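PDB 4TR9: fructose-bisphosphate aldolase from Plasmodium falciparum, which is a class I fructose-bisphosphate aldolase, a TIM-barrel enzyme, seen here with the ligand 38D bound. Local coordinates for residues E41-I46 / E60-Y65; K47-N52 / S315-W320. All blocks are in the same frame, centred on the assembly; numbering follows the deposited sequence.

Helix 43-52 is the element the two contacts share: its first turn, with the residues leading into it, meets helix 59-70 in contact 1, and its later turns meet helix 310-320 in contact 2. The segments alternate along the chain, 41-46 and 47-52 being followed by 60-65 and then, after most of the barrel, by 315-320. With centres about 10 Å apart, the contacts touch directly, Tyr65 CE1 lying 3.5 Å from Leu317 CD2 and Arg62 CG 3.8 Å from Phe50 CE2. One continuous three-helix packing therefore joins early and late parts of the barrel, on one side of the chain's centre.

Contact 1: E41-I46 / E60-Y65; sequences ESTQTI and ENRASY. With 38D (N'-[(E)-(2,4-dichlorophenyl)methylidene]-3,4-dihydroxybenzohydrazide), chain K.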
loop_
_atom_site.group_PDB
_atom_site.type_symbol
_atom_site.label_atom_id
_atom_site.label_comp_id
_atom_site.label_asym_id
_atom_site.label_seq_id
_atom_site.Cartn_x
_atom_site.Cartn_y
_atom_site.Cartn_z
ATOM N N GLU A 41 -6.728 -34.325 -4.775
ATOM C CA GLU A 41 -6.289 -34.254 -6.163
ATOM C C GLU A 41 -7.486 -34.173 -7.103
ATOM O O GLU A 41 -8.477 -34.880 -6.919
ATOM C CB GLU A 41 -5.424 -35.465 -6.525
ATOM C CG GLU A 41 -4.142 -35.597 -5.716
ATOM C CD GLU A 41 -4.362 -36.246 -4.362
ATOM O OE1 GLU A 41 -5.464 -36.785 -4.131
ATOM O OE2 GLU A 41 -3.431 -36.216 -3.531
ATOM N N SER A 42 -7.391 -33.310 -8.109
ATOM C CA SER A 42 -8.453 -33.180 -9.100
ATOM C C SER A 42 -8.473 -34.395 -10.022
ATOM O O SER A 42 -7.637 -35.290 -9.899
ATOM C CB SER A 42 -8.282 -31.896 -9.914
ATOM O OG SER A 42 -7.070 -31.909 -10.646
ATOM N N THR A 43 -9.429 -34.418 -10.946
ATOM C CA THR A 43 -9.587 -35.544 -11.858
ATOM C C THR A 43 -8.358 -35.726 -12.747
ATOM O O THR A 43 -7.857 -36.839 -12.905
ATOM C CB THR A 43 -10.830 -35.376 -12.749
ATOM O OG1 THR A 43 -11.984 -35.163 -11.927
ATOM C CG2 THR A 43 -11.045 -36.614 -13.605
ATOM N N GLN A 44 -7.875 -34.629 -13.321
ATOM C CA GLN A 44 -6.703 -34.677 -14.186
ATOM C C GLN A 44 -5.422 -34.859 -13.374
ATOM O O GLN A 44 -4.406 -35.314 -13.897
ATOM C CB GLN A 44 -6.610 -33.410 -15.037
ATOM C CG GLN A 44 -6.440 -32.130 -14.234
ATOM C CD GLN A 44 -6.310 -30.903 -15.115
ATOM O OE1 GLN A 44 -6.508 -30.971 -16.328
ATOM N NE2 GLN A 44 -5.974 -29.772 -14.506
ATOM N N THR A 45 -5.479 -34.501 -12.094
ATOM C CA THR A 45 -4.326 -34.632 -11.210
ATOM C C THR A 45 -4.166 -36.071 -10.732
ATOM O O THR A 45 -3.068 -36.628 -10.762
ATOM C CB THR A 45 -4.440 -33.705 -9.985
ATOM O OG1 THR A 45 -4.584 -32.347 -10.420
ATOM C CG2 THR A 45 -3.201 -33.823 -9.111
ATOM N N ILE A 46 -5.270 -36.669 -10.294
ATOM C CA ILE A 46 -5.258 -38.045 -9.815
ATOM C C ILE A 46 -5.071 -39.013 -10.981
ATOM O O ILE A 46 -4.698 -40.170 -10.789
ATOM C CB ILE A 46 -6.559 -38.387 -9.050
ATOM C CG1 ILE A 46 -6.371 -39.636 -8.185
ATOM C CG2 ILE A 46 -7.724 -38.558 -10.014
ATOM C CD1 ILE A 46 -5.307 -39.484 -7.122
ATOM N N GLU A 60 -14.847 -45.486 -10.053
ATOM C CA GLU A 60 -14.757 -46.613 -9.132
ATOM C C GLU A 60 -13.370 -46.694 -8.507
ATOM O O GLU A 60 -13.234 -46.982 -7.319
ATOM C CB GLU A 60 -15.090 -47.929 -9.843
ATOM C CG GLU A 60 -16.575 -48.154 -10.100
ATOM C CD GLU A 60 -17.112 -47.314 -11.243
ATOM O OE1 GLU A 60 -16.302 -46.836 -12.065
ATOM O OE2 GLU A 60 -18.345 -47.133 -11.320
ATOM N N ASN A 61 -12.344 -46.438 -9.311
ATOM C CA ASN A 61 -10.968 -46.495 -8.833
ATOM C C ASN A 61 -10.627 -45.334 -7.905
ATOM O O ASN A 61 -9.910 -45.512 -6.920
ATOM C CB ASN A 61 -9.994 -46.519 -10.012
ATOM C CG ASN A 61 -10.063 -47.813 -10.795
ATOM O OD1 ASN A 61 -10.525 -48.835 -10.288
ATOM N ND2 ASN A 61 -9.594 -47.779 -12.036
ATOM N N ARG A 62 -11.136 -44.148 -8.224
ATOM C CA ARG A 62 -10.930 -42.983 -7.373
ATOM C C ARG A 62 -11.591 -43.199 -6.018
ATOM O O ARG A 62 -11.021 -42.869 -4.978
ATOM C CB ARG A 62 -11.478 -41.716 -8.035
ATOM C CG ARG A 62 -10.723 -41.289 -9.282
ATOM C CD ARG A 62 -11.123 -39.888 -9.716
ATOM N NE ARG A 62 -12.541 -39.797 -10.047
ATOM C CZ ARG A 62 -13.032 -39.966 -11.271
ATOM N NH1 ARG A 62 -14.336 -39.865 -11.483
ATOM N NH2 ARG A 62 -12.219 -40.236 -12.282
ATOM N N ALA A 63 -12.793 -43.762 -6.040
ATOM C CA ALA A 63 -13.503 -44.089 -4.811
ATOM C C ALA A 63 -12.758 -45.171 -4.036
ATOM O O ALA A 63 -12.589 -45.070 -2.822
ATOM C CB ALA A 63 -14.923 -44.536 -5.118
ATOM N N SER A 64 -12.307 -46.199 -4.750
ATOM C CA SER A 64 -11.593 -47.314 -4.134
ATOM C C SER A 64 -10.288 -46.862 -3.486
ATOM O O SER A 64 -9.939 -47.314 -2.395
ATOM C CB SER A 64 -11.307 -48.403 -5.171
ATOM O OG SER A 64 -12.506 -48.892 -5.744
ATOM N N TYR A 65 -9.573 -45.969 -4.160
ATOM C CA TYR A 65 -8.286 -45.503 -3.659
ATOM C C TYR A 65 -8.438 -44.650 -2.406
ATOM O O TYR A 65 -7.721 -44.845 -1.425
ATOM C CB TYR A 65 -7.539 -44.711 -4.732
ATOM C CG TYR A 65 -6.282 -44.061 -4.206
ATOM C CD1 TYR A 65 -5.265 -44.825 -3.654
ATOM C CD2 TYR A 65 -6.117 -42.684 -4.255
ATOM C CE1 TYR A 65 -4.116 -44.239 -3.166
ATOM C CE2 TYR A 65 -4.968 -42.088 -3.772
ATOM C CZ TYR A 65 -3.973 -42.872 -3.229
ATOM O OH TYR A 65 -2.827 -42.290 -2.746
HETATM N N12 38D K . -2.238 -29.515 -9.629
HETATM C C13 38D K . -0.865 -29.804 -9.934
HETATM C C15 38D K . -1.518 -29.727 -12.340
HETATM C C17 38D K . 0.013 -29.085 -14.067
HETATM C C20 38D K . 0.752 -29.122 -11.788
HETATM C C01 38D K . -2.215 -29.401 -5.314
HETATM C C02 38D K . -2.139 -29.398 -3.921
HETATM O O03 38D K . -1.035 -28.832 -3.248
HETATM C C04 38D K . -3.168 -29.965 -3.180
HETATM C C05 38D K . -4.259 -30.525 -3.820
HETATM C C06 38D K . -4.335 -30.528 -5.202
HETATM O O07 38D K . -3.116 -29.978 -1.768
HETATM C C08 38D K . -3.320 -29.960 -5.942
HETATM C C09 38D K . -3.436 -29.993 -7.469
HETATM O O10 38D K . -4.459 -30.416 -7.996
HETATM N N11 38D K . -2.312 -29.530 -8.235
HETATM C C14 38D K . -0.527 -29.536 -11.397
HETATM C C16 38D K . -1.252 -29.499 -13.681
HETATM CL CL1 38D K . 0.319 -28.805 -15.757
HETATM C C19 38D K . 1.016 -28.894 -13.132
HETATM CL CL2 38D K . 2.030 -28.876 -10.627
#
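The Tyr65 ring and the Arg62 guanidinium are the two flat groups that Ile46 and Thr43 approach, each obliquely. The Tyr65 ring receives the CD1 methyl of Ile46 at its CE2 atom, 4.3 Å away, while Trp320 meets the ring with its indole plane turned by about 25° and Gln313 hydrogen-bonds to the phenol oxygen. Near the guanidinium, Thr43 CG2 lies 4.0 Å from Arg62 NH2. The group's polar hold comes from elsewhere: Glu87 forms a salt bridge to NE and Asn57 hydrogen-bonds to NH2, which should steady its rotation.

Ile46 is divided between both partners. With CG1 anti to the backbone N (chi1 -162°), CD1 is sent toward the tyrosine, while CG2 rests on the aliphatic part of Arg62, 3.7 Å from CD. The arginine chain bends about its CG-CD bond (chi3 -61°), leading NE away toward Glu87.

Thr45, one residue before Ile46, faces 38D in the ligand pocket. Its OG1 is hydrogen-bonded to Ser42 OG at 2.5 Å, where either hydroxyl could be the donor. The contact of Thr45 OG1 with O10 of 38D, at 3.1 Å, is therefore only a possible hydrogen bond. Helix 59-70 thus packs behind a turn that lines the ligand pocket, just after strand 35-39, at the C-terminal end of the barrel strands where TIM-barrel enzymes place their active sites.

Contact 2: K47-N52 / S315-W320; sequences KKRFDN and SVLNTW
Leu317 and Phe50 carry most of this buried packing between two helices of the TIM barrel, helix 43-52 after strand 35-39 and helix 310-320 after strand 303-308. These strands are neighbours in the parallel sheet, so the contact joins helices that follow adjacent strands, though they lie far apart in sequence. The short helical segments run in broadly the same direction, crossing at -46° with axes 10.1 Å apart at closest approach.

Leu317 points from its backbone toward helix 43-52 and splits its two methyls between successive residues. CD1 lies 4.0 Å from Arg49 CB, and CD2 comes to the edge of the Phe50 ring, near its plane, 4.1 Å from CE1. The leucine and phenylalanine side chains cross at about a right angle. Phe50 CE1 is also 4.1 Å from Trp320 CZ3, at the edge of the indole and near its plane, so one corner of the phenyl ring meets two residues of the opposing helix.

Arg49 offers its CB to the packing and then turns away at chi2 (-60°), its charged end making a cation-pi contact with an aromatic side chain of the bound peptide. Helix 327-346 covers helix 310-320 at Val316 and Thr319. In the last turn of helix 310-320, Thr319 OG1 donates to Ser315 O at 2.9 Å, on the opposite face of the carbonyl plane from Thr319 N.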
loop_
_atom_site.group_PDB
_atom_site.type_symbol
_atom_site.label_atom_id
_atom_site.label_comp_id
_atom_site.label_asym_id
_atom_site.label_seq_id
_atom_site.Cartn_x
_atom_site.Cartn_y
_atom_site.Cartn_z
ATOM N N LYS A 47 -5.321 -38.526 -12.194
ATOM C CA LYS A 47 -5.148 -39.330 -13.397
ATOM C C LYS A 47 -3.682 -39.682 -13.612
ATOM O O LYS A 47 -3.343 -40.835 -13.878
ATOM C CB LYS A 47 -5.689 -38.594 -14.623
ATOM C CG LYS A 47 -5.429 -39.321 -15.931
ATOM C CD LYS A 47 -5.858 -38.491 -17.127
ATOM C CE LYS A 47 -5.550 -39.213 -18.427
ATOM N NZ LYS A 47 -6.278 -40.508 -18.530
ATOM N N LYS A 48 -2.818 -38.680 -13.488
ATOM C CA LYS A 48 -1.386 -38.866 -13.691
ATOM C C LYS A 48 -0.784 -39.790 -12.636
ATOM O O LYS A 48 0.311 -40.321 -12.816
ATOM C CB LYS A 48 -0.667 -37.516 -13.682
ATOM C CG LYS A 48 -1.160 -36.550 -14.748
ATOM C CD LYS A 48 -0.375 -35.249 -14.726
ATOM C CE LYS A 48 -0.888 -34.281 -15.780
ATOM N NZ LYS A 48 -0.820 -34.865 -17.148
ATOM N N ARG A 49 -1.504 -39.974 -11.534
ATOM C CA ARG A 49 -1.082 -40.899 -10.489
ATOM C C ARG A 49 -1.432 -42.332 -10.871
ATOM O O ARG A 49 -0.612 -43.239 -10.731
ATOM C CB ARG A 49 -1.729 -40.534 -9.152
ATOM C CG ARG A 49 -1.433 -39.117 -8.702
ATOM C CD ARG A 49 0.059 -38.896 -8.544
ATOM N NE ARG A 49 0.413 -37.486 -8.669
ATOM C CZ ARG A 49 0.882 -36.931 -9.782
ATOM N NH1 ARG A 49 1.176 -35.639 -9.807
ATOM N NH2 ARG A 49 1.062 -37.671 -10.868
ATOM N N PHE A 50 -2.653 -42.530 -11.358
ATOM C CA PHE A 50 -3.105 -43.853 -11.770
ATOM C C PHE A 50 -2.343 -44.344 -12.999
ATOM O O PHE A 50 -2.174 -45.547 -13.194
ATOM C CB PHE A 50 -4.610 -43.845 -12.052
ATOM C CG PHE A 50 -5.461 -43.789 -10.813
ATOM C CD1 PHE A 50 -4.903 -43.990 -9.561
ATOM C CD2 PHE A 50 -6.821 -43.545 -10.904
ATOM C CE1 PHE A 50 -5.685 -43.942 -8.421
ATOM C CE2 PHE A 50 -7.610 -43.498 -9.767
ATOM C CZ PHE A 50 -7.040 -43.697 -8.525
ATOM N N ASP A 51 -1.883 -43.405 -13.820
ATOM C CA ASP A 51 -1.132 -43.742 -15.026
ATOM C C ASP A 51 0.234 -44.333 -14.691
ATOM O O ASP A 51 0.729 -45.209 -15.400
ATOM C CB ASP A 51 -0.959 -42.506 -15.912
ATOM C CG ASP A 51 -2.276 -41.991 -16.459
ATOM O OD1 ASP A 51 -3.211 -42.802 -16.626
ATOM O OD2 ASP A 51 -2.376 -40.773 -16.720
ATOM N N ASN A 52 0.838 -43.849 -13.610
ATOM C CA ASN A 52 2.156 -44.314 -13.193
ATOM C C ASN A 52 2.136 -45.764 -12.723
ATOM O O ASN A 52 3.088 -46.512 -12.947
ATOM C CB ASN A 52 2.712 -43.416 -12.088
ATOM C CG ASN A 52 2.955 -41.995 -12.560
ATOM O OD1 ASN A 52 3.190 -41.755 -13.744
ATOM N ND2 ASN A 52 2.904 -41.047 -11.632
ATOM N N SER A 315 4.326 -44.005 -2.137
ATOM C CA SER A 315 4.656 -45.415 -1.960
ATOM C C SER A 315 3.403 -46.270 -1.805
ATOM O O SER A 315 3.421 -47.469 -2.090
ATOM C CB SER A 315 5.570 -45.602 -0.748
ATOM O OG SER A 315 6.832 -44.997 -0.963
ATOM N N VAL A 316 2.318 -45.652 -1.350
ATOM C CA VAL A 316 1.052 -46.354 -1.174
ATOM C C VAL A 316 0.493 -46.804 -2.518
ATOM O O VAL A 316 0.079 -47.953 -2.679
ATOM C CB VAL A 316 0.014 -45.472 -0.458
ATOM C CG1 VAL A 316 -1.325 -46.186 -0.376
ATOM C CG2 VAL A 316 0.507 -45.096 0.928
ATOM N N LEU A 317 0.490 -45.889 -3.481
ATOM C CA LEU A 317 0.015 -46.178 -4.828
ATOM C C LEU A 317 0.842 -47.275 -5.494
ATOM O O LEU A 317 0.300 -48.137 -6.186
ATOM C CB LEU A 317 0.043 -44.908 -5.682
ATOM C CG LEU A 317 -1.068 -43.887 -5.430
ATOM C CD1 LEU A 317 -0.635 -42.501 -5.873
ATOM C CD2 LEU A 317 -2.333 -44.305 -6.161
ATOM N N ASN A 318 2.153 -47.238 -5.279
ATOM C CA ASN A 318 3.051 -48.235 -5.850
ATOM C C ASN A 318 2.803 -49.625 -5.276
ATOM O O ASN A 318 2.962 -50.630 -5.968
ATOM C CB ASN A 318 4.510 -47.836 -5.623
ATOM C CG ASN A 318 4.894 -46.577 -6.373
ATOM O OD1 ASN A 318 4.423 -46.336 -7.485
ATOM N ND2 ASN A 318 5.754 -45.767 -5.768
ATOM N N THR A 319 2.415 -49.673 -4.007
ATOM C CA THR A 319 2.142 -50.939 -3.339
ATOM C C THR A 319 0.764 -51.469 -3.721
ATOM O O THR A 319 0.590 -52.662 -3.969
ATOM C CB THR A 319 2.228 -50.794 -1.808
ATOM O OG1 THR A 319 3.511 -50.266 -1.448
ATOM C CG2 THR A 319 2.031 -52.138 -1.128
ATOM N N TRP A 320 -0.210 -50.567 -3.774
ATOM C CA TRP A 320 -1.589 -50.929 -4.081
ATOM C C TRP A 320 -1.752 -51.394 -5.527
ATOM O O TRP A 320 -2.231 -52.501 -5.778
ATOM C CB TRP A 320 -2.512 -49.743 -3.798
ATOM C CG TRP A 320 -3.947 -49.990 -4.125
ATOM C CD1 TRP A 320 -4.709 -51.050 -3.726
ATOM C CD2 TRP A 320 -4.808 -49.148 -4.901
ATOM N NE1 TRP A 320 -5.987 -50.924 -4.215
ATOM C CE2 TRP A 320 -6.074 -49.764 -4.939
ATOM C CE3 TRP A 320 -4.627 -47.933 -5.571
ATOM C CZ2 TRP A 320 -7.153 -49.208 -5.621
ATOM C CZ3 TRP A 320 -5.700 -47.384 -6.249
ATOM C CH2 TRP A 320 -6.947 -48.021 -6.269
#